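Local structure of Sodium/calcium exchanger membrane region domain-containing protein (Archaeoglobus fulgidus, 4KPP) at residues N108-G113 / A253-E258; S117-I122 / S272-A277. The protein probably exchanges protons for calcium ions across the archaeal membrane, as a member of the sodium/calcium exchanger family of integral membrane transporters. All blocks are in the same frame, centred on the assembly; numbering follows the deposited sequence.

Contact 1 of 2, residues N108-G113 / A253-E258; sequences NRLLIG and ASESPE
L110 and L111 on helix 96-127 face E255 and E258 on helix 242-267, across segment axes 10.6 Å apart at their closest and inclined by 36°, with both segments running in the same general direction. E255 shows how the gap is filled. Its CB leans toward the partner helix, and its CG passes L110 CD2 at 4.2 Å. A bend at chi2 (-74°) then turns the carboxylate to the neighbouring leucine, where E255 OE2 comes within 3.6 Å of L111 CG, the two side chains crossing at about a right angle. One turn further along, E258 stretches out beyond CG and brings OE1 to 3.8 Å from L111 CD2. E255 OE2 and E258 OE2 lie 2.8 Å apart, a close approach of two acceptors and not a hydrogen bond. Q285 NE2 is hydrogen-bonded to E255 OE2, and S281 OG is hydrogen-bonded to E258 OE1. E255 further touches E78 of helix 76-91, so acidic residues from two helices meet near the middle of the chain, consistent with a cation pathway in such an exchanger. Toward 108-113 the carboxylates meet methyl and methine groups: this face gives van der Waals contact, and hydrogen bonds to the carboxylates come from helix 271-285.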
ATOM      1  N   ASN A 108       1.749  -4.742   4.055  1.00 23.08           N
ATOM      2  CA  ASN A 108       0.447  -4.679   4.717  1.00 18.94           C
ATOM      3  C   ASN A 108       0.529  -4.338   6.197  1.00 16.97           C
ATOM      4  O   ASN A 108      -0.182  -3.458   6.674  1.00 19.38           O
ATOM      5  CB  ASN A 108      -0.317  -5.995   4.543  1.00 17.96           C
ATOM      6  CG  ASN A 108      -1.045  -6.073   3.222  1.00 15.97           C
ATOM      7  OD1 ASN A 108      -2.215  -5.711   3.123  1.00 23.05           O
ATOM      8  ND2 ASN A 108      -0.352  -6.540   2.195  1.00 14.76           N
ATOM      9  N   ARG A 109       1.390  -5.042   6.922  1.00 20.79           N
ATOM     10  CA  ARG A 109       1.486  -4.859   8.366  1.00 23.44           C
ATOM     11  C   ARG A 109       2.113  -3.521   8.746  1.00 25.42           C
ATOM     12  O   ARG A 109       1.723  -2.905   9.741  1.00 32.57           O
ATOM     13  CB  ARG A 109       2.228  -6.031   9.019  1.00 24.00           C
ATOM     14  CG  ARG A 109       1.533  -7.373   8.819  1.00 22.30           C
ATOM     15  CD  ARG A 109       1.670  -8.278  10.038  1.00 21.07           C
ATOM     16  NE  ARG A 109       3.063  -8.596  10.339  1.00 23.70           N
ATOM     17  CZ  ARG A 109       3.736  -9.600   9.788  1.00 20.57           C
ATOM     18  NH1 ARG A 109       3.148 -10.386   8.898  1.00 23.56           N
ATOM     19  NH2 ARG A 109       5.000  -9.814  10.123  1.00 18.73           N
ATOM     20  N   LEU A 110       3.071  -3.071   7.943  1.00 24.21           N
ATOM     21  CA  LEU A 110       3.707  -1.778   8.161  1.00 31.31           C
ATOM     22  C   LEU A 110       2.703  -0.656   7.952  1.00 29.31           C
ATOM     23  O   LEU A 110       2.725   0.353   8.655  1.00 31.03           O
ATOM     24  CB  LEU A 110       4.881  -1.594   7.199  1.00 36.69           C
ATOM     25  CG  LEU A 110       5.718  -0.326   7.361  1.00 39.19           C
ATOM     26  CD1 LEU A 110       6.870  -0.559   8.330  1.00 39.27           C
ATOM     27  CD2 LEU A 110       6.220   0.166   6.010  1.00 38.05           C
ATOM     28  N   LEU A 111       1.820  -0.845   6.977  1.00 24.01           N
ATOM     29  CA  LEU A 111       0.828   0.160   6.626  1.00 25.05           C
ATOM     30  C   LEU A 111      -0.112   0.419   7.800  1.00 24.86           C
ATOM     31  O   LEU A 111      -0.432   1.562   8.117  1.00 27.59           O
ATOM     32  CB  LEU A 111       0.019  -0.318   5.425  1.00 24.97           C
ATOM     33  CG  LEU A 111      -0.493   0.682   4.390  1.00 26.28           C
ATOM     34  CD1 LEU A 111      -1.800   0.164   3.814  1.00 24.17           C
ATOM     35  CD2 LEU A 111      -0.652   2.101   4.938  1.00 25.12           C
ATOM     36  N   ILE A 112      -0.560  -0.651   8.441  1.00 25.15           N
ATOM     37  CA  ILE A 112      -1.466  -0.524   9.571  1.00 28.83           C
ATOM     38  C   ILE A 112      -0.705  -0.236  10.856  1.00 29.14           C
ATOM     39  O   ILE A 112      -1.027   0.710  11.574  1.00 32.48           O
ATOM     40  CB  ILE A 112      -2.333  -1.788   9.743  1.00 29.87           C
ATOM     41  CG1 ILE A 112      -3.224  -1.976   8.514  1.00 24.95           C
ATOM     42  CG2 ILE A 112      -3.173  -1.697  11.018  1.00 29.03           C
ATOM     43  CD1 ILE A 112      -4.073  -3.213   8.563  1.00 24.82           C
ATOM     44  N   GLY A 113       0.311  -1.048  11.135  1.00 28.93           N
ATOM     45  CA  GLY A 113       1.077  -0.925  12.361  1.00 29.96           C
ATOM     46  C   GLY A 113       1.788   0.406  12.512  1.00 28.43           C
ATOM     47  O   GLY A 113       1.830   0.973  13.602  1.00 28.35           O
ATOM     48  N   ALA A 253      10.528   2.058   1.956  1.00 42.76           N
ATOM     49  CA  ALA A 253      10.857   2.939   0.845  1.00 45.40           C
ATOM     50  C   ALA A 253       9.693   3.074  -0.135  1.00 47.81           C
ATOM     51  O   ALA A 253       9.608   4.050  -0.880  1.00 51.22           O
ATOM     52  CB  ALA A 253      12.101   2.440   0.127  1.00 45.74           C
ATOM     53  N   SER A 254       8.800   2.088  -0.134  1.00 45.56           N
ATOM     54  CA  SER A 254       7.666   2.087  -1.053  1.00 41.03           C
ATOM     55  C   SER A 254       6.447   2.788  -0.454  1.00 39.48           C
ATOM     56  O   SER A 254       5.659   3.399  -1.175  1.00 40.20           O
ATOM     57  CB  SER A 254       7.304   0.652  -1.462  1.00 37.45           C
ATOM     58  OG  SER A 254       8.396  -0.006  -2.089  1.00 33.50           O
ATOM     59  N   GLU A 255       6.297   2.697   0.866  1.00 33.43           N
ATOM     60  CA  GLU A 255       5.130   3.254   1.544  1.00 33.62           C
ATOM     61  C   GLU A 255       5.385   4.660   2.095  1.00 36.17           C
ATOM     62  O   GLU A 255       4.454   5.341   2.526  1.00 41.30           O
ATOM     63  CB  GLU A 255       4.668   2.322   2.670  1.00 35.70           C
ATOM     64  CG  GLU A 255       4.391   0.881   2.244  1.00 37.61           C
ATOM     65  CD  GLU A 255       3.105   0.723   1.448  1.00 41.47           C
ATOM     66  OE1 GLU A 255       3.146   0.056   0.392  1.00 42.25           O
ATOM     67  OE2 GLU A 255       2.055   1.250   1.881  1.00 36.81           O
ATOM     68  N   SER A 256       6.643   5.091   2.081  1.00 30.48           N
ATOM     69  CA  SER A 256       7.004   6.433   2.551  1.00 33.99           C
ATOM     70  C   SER A 256       6.352   7.608   1.799  1.00 37.50           C
ATOM     71  O   SER A 256       5.843   8.530   2.439  1.00 37.28           O
ATOM     72  CB  SER A 256       8.525   6.614   2.598  1.00 38.01           C
ATOM     73  OG  SER A 256       9.096   5.825   3.625  1.00 44.24           O
ATOM     74  N   PRO A 257       6.388   7.599   0.449  1.00 37.72           N
ATOM     75  CA  PRO A 257       5.760   8.722  -0.260  1.00 38.06           C
ATOM     76  C   PRO A 257       4.274   8.834   0.052  1.00 34.69           C
ATOM     77  O   PRO A 257       3.748   9.941   0.177  1.00 33.63           O
ATOM     78  CB  PRO A 257       5.955   8.357  -1.734  1.00 37.38           C
ATOM     79  CG  PRO A 257       7.175   7.502  -1.743  1.00 38.46           C
ATOM     80  CD  PRO A 257       7.087   6.694  -0.485  1.00 36.32           C
ATOM     81  N   GLU A 258       3.616   7.687   0.181  1.00 31.19           N
ATOM     82  CA  GLU A 258       2.209   7.631   0.554  1.00 37.15           C
ATOM     83  C   GLU A 258       1.988   8.208   1.950  1.00 37.18           C
ATOM     84  O   GLU A 258       1.011   8.917   2.192  1.00 37.01           O
ATOM     85  CB  GLU A 258       1.719   6.186   0.511  1.00 41.87           C
ATOM     86  CG  GLU A 258       0.350   5.968   1.121  1.00 46.87           C
ATOM     87  CD  GLU A 258       0.185   4.562   1.652  1.00 52.36           C
ATOM     88  OE1 GLU A 258      -0.964   4.087   1.754  1.00 54.49           O
ATOM     89  OE2 GLU A 258       1.214   3.932   1.972  1.00 54.34           O
TER

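Contact 2 of 2, residues S117-I122 / S272-A277; sequences SLVAFI and SASMNA
Between 117-122 and 272-277 the nearest CA atoms are those of V119 and M275, 8.0 Å apart, a spacing that the side chains must bridge. V119 points at the partner helix; its CG1, anti to the backbone N (chi1 170°), is the methyl that makes the contact, reaching M275 SD at 3.6 Å. M275 starts off across the interface rather than into it; the bend at chi2 (-55°) sets the sulfur beside V119, and chi3 (-53°) then turns the CE methyl. The two side chains run past one another in opposite directions, an apolar contact by flank. S274 adds a looser touch, its OG lying 4.1 Å from the same V119 CG1. That hydroxyl is bonded to A262 O of helix 242-267, linking two successive helices across their short connection; toward the valine methyl it makes van der Waals contact. Around this pair, L259 and I263 of helix 242-267 also pack on V119, while A341 of helix 338-353 meets A120. M275 touches L134 just beyond strand 131-133, whose antiparallel partner 335-337 leads into helix 338-353; the bound calcium ion is about 10 Å from the M275 side chain.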
ATOM      1  N   SER A 117      -1.290   4.193  12.543  1.00 31.60           N
ATOM      2  CA  SER A 117      -1.047   4.657  13.904  1.00 32.92           C
ATOM      3  C   SER A 117      -0.352   6.016  13.916  1.00 33.13           C
ATOM      4  O   SER A 117      -0.761   6.918  14.644  1.00 32.39           O
ATOM      5  CB  SER A 117      -0.221   3.634  14.686  1.00 32.83           C
ATOM      6  OG  SER A 117       1.103   3.569  14.191  1.00 35.76           O
ATOM      7  N   LEU A 118       0.698   6.149  13.109  1.00 33.94           N
ATOM      8  CA  LEU A 118       1.467   7.387  13.020  1.00 36.78           C
ATOM      9  C   LEU A 118       0.569   8.546  12.603  1.00 35.71           C
ATOM     10  O   LEU A 118       0.510   9.573  13.283  1.00 36.31           O
ATOM     11  CB  LEU A 118       2.611   7.224  12.015  1.00 39.18           C
ATOM     12  CG  LEU A 118       3.831   8.153  11.996  1.00 48.18           C
ATOM     13  CD1 LEU A 118       4.002   8.774  10.613  1.00 51.81           C
ATOM     14  CD2 LEU A 118       3.790   9.230  13.081  1.00 49.72           C
ATOM     15  N   VAL A 119      -0.131   8.368  11.488  1.00 33.07           N
ATOM     16  CA  VAL A 119      -1.019   9.399  10.965  1.00 31.14           C
ATOM     17  C   VAL A 119      -2.084   9.789  11.989  1.00 32.75           C
ATOM     18  O   VAL A 119      -2.391  10.971  12.156  1.00 33.44           O
ATOM     19  CB  VAL A 119      -1.669   8.957   9.637  1.00 27.20           C
ATOM     20  CG1 VAL A 119      -2.764   9.922   9.218  1.00 26.65           C
ATOM     21  CG2 VAL A 119      -0.610   8.851   8.550  1.00 27.35           C
ATOM     22  N   ALA A 120      -2.626   8.796  12.687  1.00 30.80           N
ATOM     23  CA  ALA A 120      -3.618   9.055  13.727  1.00 31.77           C
ATOM     24  C   ALA A 120      -3.022   9.868  14.874  1.00 30.98           C
ATOM     25  O   ALA A 120      -3.647  10.809  15.361  1.00 32.80           O
ATOM     26  CB  ALA A 120      -4.213   7.749  14.242  1.00 30.74           C
ATOM     27  N   PHE A 121      -1.813   9.506  15.300  1.00 33.70           N
ATOM     28  CA  PHE A 121      -1.129  10.217  16.384  1.00 43.43           C
ATOM     29  C   PHE A 121      -0.838  11.676  16.043  1.00 43.28           C
ATOM     30  O   PHE A 121      -1.002  12.562  16.881  1.00 43.69           O
ATOM     31  CB  PHE A 121       0.173   9.509  16.767  1.00 51.09           C
ATOM     32  CG  PHE A 121      -0.021   8.354  17.705  1.00 59.57           C
ATOM     33  CD1 PHE A 121      -0.967   8.414  18.716  1.00 62.16           C
ATOM     34  CD2 PHE A 121       0.742   7.203  17.573  1.00 62.44           C
ATOM     35  CE1 PHE A 121      -1.148   7.349  19.581  1.00 62.89           C
ATOM     36  CE2 PHE A 121       0.565   6.134  18.433  1.00 63.15           C
ATOM     37  CZ  PHE A 121      -0.380   6.207  19.439  1.00 62.49           C
ATOM     38  N   ILE A 122      -0.397  11.918  14.813  1.00 40.60           N
ATOM     39  CA  ILE A 122      -0.113  13.273  14.360  1.00 39.94           C
ATOM     40  C   ILE A 122      -1.405  14.079  14.289  1.00 43.69           C
ATOM     41  O   ILE A 122      -1.436  15.256  14.650  1.00 45.44           O
ATOM     42  CB  ILE A 122       0.592  13.271  12.992  1.00 38.42           C
ATOM     43  CG1 ILE A 122       1.958  12.590  13.111  1.00 37.82           C
ATOM     44  CG2 ILE A 122       0.744  14.689  12.457  1.00 39.17           C
ATOM     45  CD1 ILE A 122       2.740  12.562  11.821  1.00 37.40           C
ATOM     46  N   SER A 272      -9.904  13.210   7.415  1.00 47.26           N
ATOM     47  CA  SER A 272     -10.815  12.213   6.854  1.00 46.93           C
ATOM     48  C   SER A 272     -10.334  11.659   5.518  1.00 41.96           C
ATOM     49  O   SER A 272     -10.214  10.446   5.347  1.00 41.61           O
ATOM     50  CB  SER A 272     -12.215  12.804   6.691  1.00 51.75           C
ATOM     51  OG  SER A 272     -12.756  13.164   7.948  1.00 59.05           O
ATOM     52  N   ALA A 273     -10.071  12.555   4.573  1.00 38.60           N
ATOM     53  CA  ALA A 273      -9.584  12.159   3.258  1.00 37.16           C
ATOM     54  C   ALA A 273      -8.240  11.441   3.364  1.00 38.49           C
ATOM     55  O   ALA A 273      -7.965  10.505   2.613  1.00 34.39           O
ATOM     56  CB  ALA A 273      -9.473  13.369   2.351  1.00 34.50           C
ATOM     57  N   SER A 274      -7.410  11.885   4.303  1.00 40.32           N
ATOM     58  CA  SER A 274      -6.107  11.275   4.529  1.00 39.54           C
ATOM     59  C   SER A 274      -6.256   9.821   4.977  1.00 37.72           C
ATOM     60  O   SER A 274      -5.552   8.938   4.490  1.00 36.79           O
ATOM     61  CB  SER A 274      -5.320  12.076   5.565  1.00 43.67           C
ATOM     62  OG  SER A 274      -4.006  11.570   5.706  1.00 47.11           O
ATOM     63  N   MET A 275      -7.181   9.579   5.900  1.00 37.70           N
ATOM     64  CA  MET A 275      -7.440   8.224   6.379  1.00 38.14           C
ATOM     65  C   MET A 275      -8.171   7.378   5.339  1.00 34.82           C
ATOM     66  O   MET A 275      -7.976   6.168   5.276  1.00 35.85           O
ATOM     67  CB  MET A 275      -8.236   8.244   7.687  1.00 40.35           C
ATOM     68  CG  MET A 275      -7.500   8.852   8.874  1.00 41.17           C
ATOM     69  SD  MET A 275      -5.898   8.090   9.207  1.00 63.19           S
ATOM     70  CE  MET A 275      -6.337   6.359   9.315  1.00 32.94           C
ATOM     71  N   ASN A 276      -9.018   8.016   4.536  1.00 33.27           N
ATOM     72  CA  ASN A 276      -9.697   7.324   3.442  1.00 31.47           C
ATOM     73  C   ASN A 276      -8.699   6.665   2.500  1.00 29.04           C
ATOM     74  O   ASN A 276      -8.923   5.554   2.023  1.00 29.16           O
ATOM     75  CB  ASN A 276     -10.582   8.286   2.646  1.00 30.46           C
ATOM     76  CG  ASN A 276     -11.884   8.603   3.348  1.00 36.55           C
ATOM     77  OD1 ASN A 276     -12.382   7.811   4.144  1.00 38.04           O
ATOM     78  ND2 ASN A 276     -12.448   9.769   3.050  1.00 38.71           N
ATOM     79  N   ALA A 277      -7.598   7.363   2.242  1.00 27.97           N
ATOM     80  CA  ALA A 277      -6.578   6.891   1.319  1.00 26.65           C
ATOM     81  C   ALA A 277      -5.782   5.741   1.920  1.00 29.65           C
ATOM     82  O   ALA A 277      -5.507   4.748   1.244  1.00 31.00           O
ATOM     83  CB  ALA A 277      -5.650   8.039   0.922  1.00 22.06           C
TER

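Both contacts are buried and share helix 96-127, but that helix meets different partners along its length: helix 242-267 in contact 1, and the next helix in the chain, 271-285, in contact 2. Their centres are 12 Å apart. Contact 1 is the more central, about 6 Å from the centre of the chain against 14 Å for contact 2, and sets leucines against acidic groups; contact 2 pairs valine with methionine, close to strand 131-133 and with the methionine side chain about 10 Å from the calcium ion. They bury 145 and 109 Å² respectively. Each joins the two sodium/calcium exchanger regions of the chain, and helices 242-267 and 271-285 contribute side chains around both, so the three helices form one packed group.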